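Local structure of N-acetylmuramoyl-L-alanine amidase domain-containing protein SAOUHSC_02979 (Staphylococcus aureus, 5T1Q) at residues 52-57 with 203-208; 62-67 with 220-225; 80-85 with 210-215. The protein is probably an amidase of the bacterial cell wall, this portion comprising a glucosaminidase-family domain of the lysozyme clan and a CHAP domain. One frame throughout, in Å; residues are numbered along the deposited sequence.

Contact 1 of 3, residues 52-57 with 203-208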
loop_
_atom_site.group_PDB
_atom_site.type_symbol
_atom_site.label_atom_id
_atom_site.label_comp_id
_atom_site.label_asym_id
_atom_site.label_seq_id
_atom_site.Cartn_x
_atom_site.Cartn_y
_atom_site.Cartn_z
ATOM N N PHE A 52 -4.674 -11.444 4.062
ATOM C CA PHE A 52 -4.528 -10.035 4.392
ATOM C C PHE A 52 -5.878 -9.364 4.296
ATOM O O PHE A 52 -6.724 -9.758 3.506
ATOM C CB PHE A 52 -3.532 -9.336 3.459
ATOM C CG PHE A 52 -2.116 -9.757 3.679
ATOM C CD1 PHE A 52 -1.455 -9.397 4.841
ATOM C CD2 PHE A 52 -1.443 -10.515 2.739
ATOM C CE1 PHE A 52 -0.147 -9.795 5.076
ATOM C CE2 PHE A 52 -0.132 -10.915 2.964
ATOM C CZ PHE A 52 0.517 -10.551 4.134
ATOM N N ASN A 53 -6.092 -8.376 5.145
ATOM C CA ASN A 53 -7.299 -7.585 5.099
ATOM C C ASN A 53 -6.944 -6.253 4.521
ATOM O O ASN A 53 -5.916 -5.670 4.867
ATOM C CB ASN A 53 -7.898 -7.374 6.482
ATOM C CG ASN A 53 -8.597 -8.605 7.007
ATOM O OD1 ASN A 53 -8.640 -9.642 6.347
ATOM N ND2 ASN A 53 -9.182 -8.484 8.184
ATOM N N VAL A 54 -7.814 -5.778 3.643
ATOM C CA VAL A 54 -7.674 -4.464 3.050
ATOM C C VAL A 54 -8.073 -3.441 4.110
ATOM O O VAL A 54 -8.785 -3.763 5.081
ATOM C CB VAL A 54 -8.614 -4.278 1.822
ATOM C CG1 VAL A 54 -8.461 -5.429 0.838
ATOM C CG2 VAL A 54 -10.077 -4.152 2.246
ATOM N N VAL A 55 -7.597 -2.216 3.937
ATOM C CA VAL A 55 -8.017 -1.117 4.794
ATOM C C VAL A 55 -9.285 -0.606 4.107
ATOM O O VAL A 55 -9.210 -0.016 3.036
ATOM C CB VAL A 55 -6.956 -0.011 4.884
ATOM C CG1 VAL A 55 -7.499 1.182 5.662
ATOM C CG2 VAL A 55 -5.686 -0.546 5.533
ATOM N N ASP A 56 -10.441 -0.890 4.706
ATOM C CA ASP A 56 -11.756 -0.503 4.167
ATOM C C ASP A 56 -11.813 1.019 3.973
ATOM O O ASP A 56 -11.238 1.769 4.765
ATOM C CB ASP A 56 -12.854 -0.983 5.132
ATOM C CG ASP A 56 -14.249 -0.908 4.540
ATOM O OD1 ASP A 56 -14.401 -1.027 3.304
ATOM O OD2 ASP A 56 -15.208 -0.761 5.330
ATOM N N SER A 57 -12.505 1.478 2.928
ATOM C CA SER A 57 -12.515 2.911 2.597
ATOM C C SER A 57 -13.650 3.309 1.653
ATOM O O SER A 57 -14.026 2.537 0.766
ATOM C CB SER A 57 -11.164 3.255 1.938
ATOM O OG SER A 57 -11.111 4.584 1.463
ATOM N N ILE A 203 -10.242 -8.501 -4.147
ATOM C CA ILE A 203 -11.316 -9.110 -4.928
ATOM C C ILE A 203 -12.435 -9.624 -4.039
ATOM O O ILE A 203 -13.617 -9.378 -4.315
ATOM C CB ILE A 203 -10.776 -10.248 -5.813
ATOM C CG1 ILE A 203 -9.830 -9.666 -6.882
ATOM C CG2 ILE A 203 -11.926 -11.003 -6.478
ATOM C CD1 ILE A 203 -9.040 -10.697 -7.636
ATOM N N LYS A 204 -12.057 -10.332 -2.983
ATOM C CA LYS A 204 -13.009 -10.902 -2.056
ATOM C C LYS A 204 -13.839 -9.841 -1.330
ATOM O O LYS A 204 -15.060 -9.843 -1.408
ATOM C CB LYS A 204 -12.274 -11.767 -1.028
ATOM C CG LYS A 204 -13.172 -12.416 0.009
ATOM C CD LYS A 204 -12.348 -13.289 0.940
ATOM C CE LYS A 204 -13.206 -13.870 2.050
ATOM N NZ LYS A 204 -12.380 -14.625 3.036
ATOM N N HIS A 205 -13.160 -8.923 -0.657
ATOM C CA HIS A 205 -13.823 -7.919 0.148
ATOM C C HIS A 205 -14.690 -6.950 -0.666
ATOM O O HIS A 205 -15.801 -6.626 -0.254
ATOM C CB HIS A 205 -12.793 -7.155 0.991
ATOM C CG HIS A 205 -13.407 -6.194 1.952
ATOM N ND1 HIS A 205 -13.395 -4.831 1.752
ATOM C CD2 HIS A 205 -14.101 -6.403 3.094
ATOM C CE1 HIS A 205 -14.039 -4.239 2.742
ATOM N NE2 HIS A 205 -14.477 -5.169 3.571
ATOM N N TYR A 206 -14.196 -6.493 -1.812
ATOM C CA TYR A 206 -14.980 -5.570 -2.629
ATOM C C TYR A 206 -15.935 -6.261 -3.620
ATOM O O TYR A 206 -16.574 -5.585 -4.421
ATOM C CB TYR A 206 -14.079 -4.520 -3.287
ATOM C CG TYR A 206 -13.493 -3.569 -2.260
ATOM C CD1 TYR A 206 -14.282 -2.588 -1.678
ATOM C CD2 TYR A 206 -12.156 -3.658 -1.857
ATOM C CE1 TYR A 206 -13.767 -1.719 -0.729
ATOM C CE2 TYR A 206 -11.627 -2.787 -0.909
ATOM C CZ TYR A 206 -12.446 -1.817 -0.346
ATOM O OH TYR A 206 -11.961 -0.937 0.596
ATOM N N GLN A 207 -16.046 -7.592 -3.518
ATOM C CA GLN A 207 -16.963 -8.398 -4.324
ATOM C C GLN A 207 -16.825 -8.093 -5.816
ATOM O O GLN A 207 -17.821 -7.887 -6.534
ATOM C CB GLN A 207 -18.406 -8.169 -3.864
ATOM C CG GLN A 207 -18.686 -8.514 -2.409
ATOM C CD GLN A 207 -18.674 -10.008 -2.094
ATOM O OE1 GLN A 207 -18.961 -10.846 -2.941
ATOM N NE2 GLN A 207 -18.379 -10.333 -0.847
ATOM N N LEU A 208 -15.579 -8.093 -6.284
ATOM C CA LEU A 208 -15.296 -7.735 -7.657
ATOM C C LEU A 208 -15.663 -8.794 -8.713
ATOM O O LEU A 208 -15.671 -8.473 -9.910
ATOM C CB LEU A 208 -13.831 -7.319 -7.788
ATOM C CG LEU A 208 -13.357 -6.202 -6.847
ATOM C CD1 LEU A 208 -11.884 -5.888 -7.097
ATOM C CD2 LEU A 208 -14.204 -4.944 -7.003
HETATM O O HOH W 1 -9.324 -0.282 0.252
#
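V54 and D56 meet H205 and Y206 where the chain leaving strand 52-54 passes the close of helix 195-205. The CG2 methyl of V54 does the packing: it sits 3.4 Å from ND1 of H205 and 3.8 Å from CE2 of Y206, touching both rings where they meet. With CG1 set beside the backbone N (chi1 -51°), CG2 is left between the backbone N and the carbonyl carbon. At the CE1 corner of the imidazole, D56 brings OD1 to the ring edge, 3.3 Å from CE1 of H205 and near the ring plane, with carboxylate and ring 85° apart. H205 in turn presents an edge to its neighbour, its ND1 lying 3.7 Å above the plane of the Y206 ring and over the centre. The phenol reaches the backbone just beyond the strand through a water that donates to V55 O (2.8 Å) and hydrogen-bonds Y206 OH (2.7 Å).

A second layer holds these groups in place. R61 forms a salt bridge with D56 OD1, and Y229 stacks on H205 while its hydroxyl accepts from V54 N. On the other segment a Schellman motif, with Q207 as the C-prime residue and L208 N bonded to I203 O, ends the helix and turns the chain beside the two rings.

ND1 of H205 is buried here without a polar partner in the model. That suggests a neutral imidazole: the nearby carboxylate would tend to stabilise positive charge, but R61 probably offsets much of its pull.

Contact 2 of 3, residues 62-67 with 220-225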
loop_
_atom_site.group_PDB
_atom_site.type_symbol
_atom_site.label_atom_id
_atom_site.label_comp_id
_atom_site.label_asym_id
_atom_site.label_seq_id
_atom_site.Cartn_x
_atom_site.Cartn_y
_atom_site.Cartn_z
ATOM N N GLN A 62 -15.987 4.345 -4.212
ATOM C CA GLN A 62 -16.240 5.298 -5.293
ATOM C C GLN A 62 -15.281 5.082 -6.485
ATOM O O GLN A 62 -15.675 5.247 -7.634
ATOM C CB GLN A 62 -16.165 6.738 -4.777
ATOM C CG GLN A 62 -17.219 7.067 -3.723
ATOM C CD GLN A 62 -18.648 6.945 -4.248
ATOM O OE1 GLN A 62 -18.966 7.382 -5.364
ATOM N NE2 GLN A 62 -19.521 6.364 -3.435
ATOM N N PHE A 63 -14.037 4.698 -6.208
ATOM C CA PHE A 63 -13.076 4.420 -7.278
ATOM C C PHE A 63 -13.536 3.205 -8.098
ATOM O O PHE A 63 -13.412 3.193 -9.319
ATOM C CB PHE A 63 -11.680 4.197 -6.693
ATOM C CG PHE A 63 -10.659 3.785 -7.703
ATOM C CD1 PHE A 63 -10.079 4.727 -8.548
ATOM C CD2 PHE A 63 -10.259 2.455 -7.804
ATOM C CE1 PHE A 63 -9.118 4.347 -9.479
ATOM C CE2 PHE A 63 -9.297 2.071 -8.733
ATOM C CZ PHE A 63 -8.731 3.017 -9.571
ATOM N N VAL A 64 -14.065 2.193 -7.420
ATOM C CA VAL A 64 -14.592 1.018 -8.099
ATOM C C VAL A 64 -15.722 1.434 -9.050
ATOM O O VAL A 64 -15.762 0.977 -10.192
ATOM C CB VAL A 64 -15.087 -0.052 -7.095
ATOM C CG1 VAL A 64 -15.903 -1.131 -7.794
ATOM C CG2 VAL A 64 -13.910 -0.684 -6.366
ATOM N N LYS A 65 -16.618 2.312 -8.589
ATOM C CA LYS A 65 -17.734 2.774 -9.430
ATOM C C LYS A 65 -17.271 3.614 -10.616
ATOM O O LYS A 65 -17.910 3.604 -11.655
ATOM C CB LYS A 65 -18.744 3.586 -8.626
ATOM C CG LYS A 65 -19.499 2.810 -7.563
ATOM C CD LYS A 65 -20.451 3.756 -6.838
ATOM C CE LYS A 65 -21.197 3.092 -5.699
ATOM N NZ LYS A 65 -22.125 4.058 -5.030
ATOM N N SER A 66 -16.165 4.334 -10.456
ATOM C CA SER A 66 -15.636 5.172 -11.538
ATOM C C SER A 66 -15.092 4.357 -12.715
ATOM O O SER A 66 -14.954 4.900 -13.807
ATOM C CB SER A 66 -14.513 6.089 -11.039
ATOM O OG SER A 66 -13.323 5.354 -10.781
ATOM N N ILE A 67 -14.770 3.074 -12.496
ATOM C CA ILE A 67 -14.208 2.222 -13.564
ATOM C C ILE A 67 -14.829 0.830 -13.731
ATOM O O ILE A 67 -14.419 0.095 -14.629
ATOM C CB ILE A 67 -12.679 2.031 -13.384
ATOM C CG1 ILE A 67 -12.364 1.231 -12.111
ATOM C CG2 ILE A 67 -11.972 3.378 -13.384
ATOM C CD1 ILE A 67 -10.902 0.904 -11.946
ATOM N N ASP A 220 -25.968 0.943 -8.382
ATOM C CA ASP A 220 -26.677 1.535 -7.235
ATOM C C ASP A 220 -26.839 0.537 -6.070
ATOM O O ASP A 220 -27.047 0.960 -4.930
ATOM C CB ASP A 220 -28.031 2.128 -7.650
ATOM C CG ASP A 220 -27.885 3.328 -8.589
ATOM O OD1 ASP A 220 -26.774 3.555 -9.123
ATOM O OD2 ASP A 220 -28.888 4.037 -8.805
ATOM N N LYS A 221 -26.746 -0.768 -6.361
ATOM C CA LYS A 221 -26.802 -1.812 -5.319
ATOM C C LYS A 221 -25.418 -2.435 -5.040
ATOM O O LYS A 221 -25.318 -3.492 -4.403
ATOM C CB LYS A 221 -27.816 -2.916 -5.668
ATOM C CG LYS A 221 -27.490 -3.770 -6.890
ATOM C CD LYS A 221 -28.320 -5.055 -6.936
ATOM C CE LYS A 221 -29.828 -4.818 -6.962
ATOM N NZ LYS A 221 -30.279 -4.072 -8.172
ATOM N N TYR A 222 -24.356 -1.775 -5.503
ATOM C CA TYR A 222 -23.007 -2.293 -5.295
ATOM C C TYR A 222 -22.570 -2.233 -3.831
ATOM O O TYR A 222 -22.125 -3.233 -3.277
ATOM C CB TYR A 222 -21.985 -1.555 -6.164
ATOM C CG TYR A 222 -20.568 -1.913 -5.799
ATOM C CD1 TYR A 222 -20.090 -3.211 -5.975
ATOM C CD2 TYR A 222 -19.707 -0.963 -5.259
ATOM C CE1 TYR A 222 -18.794 -3.549 -5.619
ATOM C CE2 TYR A 222 -18.412 -1.292 -4.914
ATOM C CZ TYR A 222 -17.961 -2.585 -5.097
ATOM O OH TYR A 222 -16.673 -2.894 -4.745
ATOM N N GLU A 223 -22.694 -1.066 -3.208
ATOM C CA GLU A 223 -22.276 -0.928 -1.811
ATOM C C GLU A 223 -23.020 -1.875 -0.869
ATOM O O GLU A 223 -22.489 -2.274 0.160
ATOM C CB GLU A 223 -22.361 0.522 -1.338
ATOM C CG GLU A 223 -21.382 1.435 -2.068
ATOM C CD GLU A 223 -21.183 2.787 -1.400
ATOM O OE1 GLU A 223 -21.462 2.919 -0.187
ATOM O OE2 GLU A 223 -20.710 3.719 -2.089
ATOM N N ARG A 224 -24.222 -2.273 -1.261
ATOM C CA ARG A 224 -25.032 -3.205 -0.474
ATOM C C ARG A 224 -24.395 -4.605 -0.401
ATOM O O ARG A 224 -24.619 -5.336 0.565
ATOM C CB ARG A 224 -26.428 -3.319 -1.098
ATOM C CG ARG A 224 -27.538 -3.704 -0.139
ATOM C CD ARG A 224 -28.856 -3.774 -0.899
ATOM N NE ARG A 224 -29.992 -3.254 -0.132
ATOM C CZ ARG A 224 -30.256 -1.952 0.038
ATOM N NH1 ARG A 224 -31.328 -1.573 0.734
ATOM N NH2 ARG A 224 -29.446 -1.013 -0.467
ATOM N N SER A 225 -23.603 -4.964 -1.417
ATOM C CA SER A 225 -22.971 -6.296 -1.497
ATOM C C SER A 225 -21.688 -6.454 -0.681
ATOM O O SER A 225 -21.299 -7.579 -0.367
ATOM C CB SER A 225 -22.661 -6.636 -2.956
ATOM O OG SER A 225 -21.727 -5.719 -3.495
HETATM O O HOH W 2 -23.842 1.236 -4.566
#
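Y222 meets V64 and E223 meets K65, and the first torsions of these two successive residues of the short helix 222-225 carry each group on from its place on the turn. Y222, already facing helix 58-78, holds CG opposite the backbone N (chi1 170°), which sends its ring in against that helix; E223 turns CG beside the N instead (chi1 -65°) and runs extended along the outer margin. The K65 chain is extended beyond CG and crosses E223 at about a right angle.

In the buried half, CG1 of V64 lies against the phenol end of Y222, 3.7 Å from CZ, while CE of K65 comes to the edge of the same ring. Among these methyls the Y222 hydroxyl is satisfied by the backbone O of Y206. Toward solvent, NZ of K65 forms a salt bridge with OE2 of E223 at 3.3 Å, weak as a hydrogen bond. NE2 of Q62 lies 3.2 Å from the same OE2, its amide plane well tilted from the carboxylate. A water accepts from E223 N (2.9 Å) and, weakly, from K65 NZ. Behind Y222, its carbonyl O receives both S225 N and, at 2.5 Å in the carbonyl plane, S225 OG.

The chemistry is therefore divided: hydrocarbon and a satisfied phenol inside, and at the margin a salt bridge, weak as a hydrogen bond and beside a water held by E223 N and K65 NZ, that probably adds only modest stability.

Contact 3 of 3, residues 80-85 with 210-215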
loop_
_atom_site.group_PDB
_atom_site.type_symbol
_atom_site.label_atom_id
_atom_site.label_comp_id
_atom_site.label_asym_id
_atom_site.label_seq_id
_atom_site.Cartn_x
_atom_site.Cartn_y
_atom_site.Cartn_z
ATOM N N ILE A 80 -10.480 -11.058 -20.298
ATOM C CA ILE A 80 -9.790 -10.682 -19.052
ATOM C C ILE A 80 -10.762 -10.670 -17.866
ATOM O O ILE A 80 -11.933 -10.302 -18.019
ATOM C CB ILE A 80 -9.140 -9.275 -19.200
ATOM C CG1 ILE A 80 -8.022 -9.318 -20.250
ATOM C CG2 ILE A 80 -8.589 -8.764 -17.865
ATOM C CD1 ILE A 80 -7.426 -7.965 -20.588
ATOM N N TYR A 81 -10.283 -11.105 -16.696
ATOM C CA TYR A 81 -11.083 -11.014 -15.469
ATOM C C TYR A 81 -11.142 -9.552 -15.058
ATOM O O TYR A 81 -10.116 -8.961 -14.712
ATOM C CB TYR A 81 -10.466 -11.797 -14.307
ATOM C CG TYR A 81 -10.706 -13.282 -14.331
ATOM C CD1 TYR A 81 -11.880 -13.827 -13.791
ATOM C CD2 TYR A 81 -9.751 -14.151 -14.828
ATOM C CE1 TYR A 81 -12.103 -15.199 -13.792
ATOM C CE2 TYR A 81 -9.965 -15.524 -14.834
ATOM C CZ TYR A 81 -11.137 -16.041 -14.320
ATOM O OH TYR A 81 -11.334 -17.402 -14.336
ATOM N N ALA A 82 -12.335 -8.969 -15.110
ATOM C CA ALA A 82 -12.534 -7.586 -14.689
ATOM C C ALA A 82 -12.139 -7.428 -13.211
ATOM O O ALA A 82 -11.633 -6.386 -12.789
ATOM C CB ALA A 82 -13.988 -7.184 -14.896
ATOM N N SER A 83 -12.382 -8.481 -12.435
ATOM C CA SER A 83 -12.042 -8.496 -11.016
ATOM C C SER A 83 -10.550 -8.326 -10.783
ATOM O O SER A 83 -10.139 -7.578 -9.895
ATOM C CB SER A 83 -12.530 -9.800 -10.390
ATOM O OG SER A 83 -12.113 -10.890 -11.181
ATOM N N VAL A 84 -9.739 -9.030 -11.568
ATOM C CA VAL A 84 -8.295 -8.919 -11.449
ATOM C C VAL A 84 -7.890 -7.507 -11.868
ATOM O O VAL A 84 -7.110 -6.857 -11.183
ATOM C CB VAL A 84 -7.562 -10.008 -12.273
ATOM C CG1 VAL A 84 -6.051 -9.795 -12.265
ATOM C CG2 VAL A 84 -7.894 -11.394 -11.735
HETATM N N MSE A 85 -8.470 -7.020 -12.957
HETATM C CA MSE A 85 -8.156 -5.685 -13.474
HETATM C C MSE A 85 -8.512 -4.583 -12.485
HETATM O O MSE A 85 -7.729 -3.650 -12.276
HETATM C CB MSE A 85 -8.889 -5.512 -14.805
HETATM C CG MSE A 85 -8.684 -4.145 -15.452
HETATM SE SE MSE A 85 -9.519 -4.179 -17.243
HETATM C CE MSE A 85 -8.993 -2.385 -17.853
ATOM N N GLN A 210 -18.514 -9.888 -9.226
ATOM C CA GLN A 210 -19.818 -9.499 -9.744
ATOM C C GLN A 210 -19.689 -8.722 -11.072
ATOM O O GLN A 210 -20.696 -8.432 -11.713
ATOM C CB GLN A 210 -20.606 -8.685 -8.707
ATOM C CG GLN A 210 -20.211 -7.218 -8.593
ATOM C CD GLN A 210 -20.957 -6.504 -7.480
ATOM O OE1 GLN A 210 -21.908 -5.758 -7.740
ATOM N NE2 GLN A 210 -20.563 -6.763 -6.232
ATOM N N PHE A 211 -18.454 -8.389 -11.463
ATOM C CA PHE A 211 -18.185 -7.690 -12.727
ATOM C C PHE A 211 -17.532 -8.607 -13.777
ATOM O O PHE A 211 -17.139 -8.140 -14.851
ATOM C CB PHE A 211 -17.295 -6.464 -12.477
ATOM C CG PHE A 211 -17.841 -5.523 -11.434
ATOM C CD1 PHE A 211 -18.996 -4.782 -11.685
ATOM C CD2 PHE A 211 -17.202 -5.370 -10.206
ATOM C CE1 PHE A 211 -19.502 -3.917 -10.730
ATOM C CE2 PHE A 211 -17.702 -4.498 -9.251
ATOM C CZ PHE A 211 -18.854 -3.775 -9.512
ATOM N N ASP A 212 -17.418 -9.899 -13.466
ATOM C CA ASP A 212 -16.808 -10.870 -14.372
ATOM C C ASP A 212 -17.814 -11.523 -15.322
ATOM O O ASP A 212 -17.420 -12.042 -16.352
ATOM C CB ASP A 212 -16.087 -11.977 -13.578
ATOM C CG ASP A 212 -14.819 -11.491 -12.893
ATOM O OD1 ASP A 212 -14.292 -10.425 -13.280
ATOM O OD2 ASP A 212 -14.327 -12.197 -11.981
ATOM N N ASP A 213 -19.096 -11.484 -14.975
ATOM C CA ASP A 213 -20.140 -12.123 -15.772
ATOM C C ASP A 213 -20.606 -11.276 -16.955
ATOM O O ASP A 213 -20.280 -10.088 -17.061
ATOM C CB ASP A 213 -21.319 -12.499 -14.861
ATOM C CG ASP A 213 -20.936 -13.530 -13.803
ATOM O OD1 ASP A 213 -19.949 -14.271 -14.006
ATOM O OD2 ASP A 213 -21.636 -13.618 -12.778
ATOM N N GLU A 214 -21.397 -11.917 -17.822
ATOM C CA GLU A 214 -21.907 -11.327 -19.064
ATOM C C GLU A 214 -22.662 -10.025 -18.838
ATOM O O GLU A 214 -22.319 -8.995 -19.421
ATOM C CB GLU A 214 -22.813 -12.332 -19.804
ATOM C CG GLU A 214 -22.106 -13.573 -20.359
ATOM C CD GLU A 214 -21.417 -14.438 -19.300
ATOM O OE1 GLU A 214 -21.766 -14.336 -18.096
ATOM O OE2 GLU A 214 -20.518 -15.228 -19.682
ATOM N N ARG A 215 -23.702 -10.075 -18.013
ATOM C CA ARG A 215 -24.460 -8.875 -17.713
ATOM C C ARG A 215 -23.888 -8.253 -16.463
ATOM O O ARG A 215 -23.616 -8.942 -15.475
ATOM C CB ARG A 215 -25.957 -9.154 -17.549
ATOM C CG ARG A 215 -26.603 -9.794 -18.784
ATOM C CD ARG A 215 -28.059 -9.379 -18.963
ATOM N NE ARG A 215 -28.861 -9.515 -17.744
ATOM C CZ ARG A 215 -30.144 -9.161 -17.641
ATOM N NH1 ARG A 215 -30.781 -9.321 -16.484
ATOM N NH2 ARG A 215 -30.798 -8.647 -18.683
HETATM O O HOH W 3 -14.428 -10.422 -16.965
#
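The amino end of helix 82-93, with Y81 at the N-cap position, receives the carboxylate of D212 from the loop that follows helix 195-205; the helix belongs to the glucosaminidase-family part of the chain. Such a helix end offers backbone N-H groups that no preceding turn can use, and here an acid from over a hundred residues away takes up one of them. D212 OD1 accepts from S83 N at 2.9 Å, with an N-H to acceptor angle of 155°, and OD2 accepts from S83 OG at 2.7 Å. Both oxygens use their syn lone pairs, so the carboxylate grips a single residue as a fork and its rotation is fixed. For this the serine hydroxyl must turn back between its backbone N and carbonyl carbon (chi1 49°), onto the side from which the acid arrives.

A82 N lies close to OD1 but at a poor angle, and donates instead to a water that also lies 2.7 Å from I80 O, one of several acceptors competing for its protons. The A82 methyl faces the F211 backbone, its CB 3.3 Å from F211 O. Y81 closes another flank: its CD1 is 3.5 Å from OD2, with the D212 carboxylate at the ring edge and the two planes 70° apart. A negative group at this end of a helix would be expected to interact favourably with the helix dipole.

K172 donates to D212 O, and Y81 OH bonds A175 O. Around this junction, Y178 of helix 178-185 packs on Y81 and S83, whereas F211 rests on V64 and A68 of helix 58-78, so the loop is wedged between that long helix and the start of helix 82-93.

In the fold
All three contacts set the chain from 203 to 225 against parts of 52-85, though not in sequence order. Contacts 1 and 2, with centres about 13 Å apart, are joined by a probable hydrogen bond between Y206 O and Y222 OH (2.7 Å). Contacts 2 and 3, about 14 Å apart between centres, share another, S225 OG to Q210 NE2 (3.2 Å), and the F211 ring packs against both Y222 and V64. Contacts 1 and 3 are about 16 Å apart between centres and touch where L208 O meets S83 CB. In sequence, contact 3 nests inside contact 2, while contact 1 crosses both. None includes the sodium ligands H276, N279, N280 and E302.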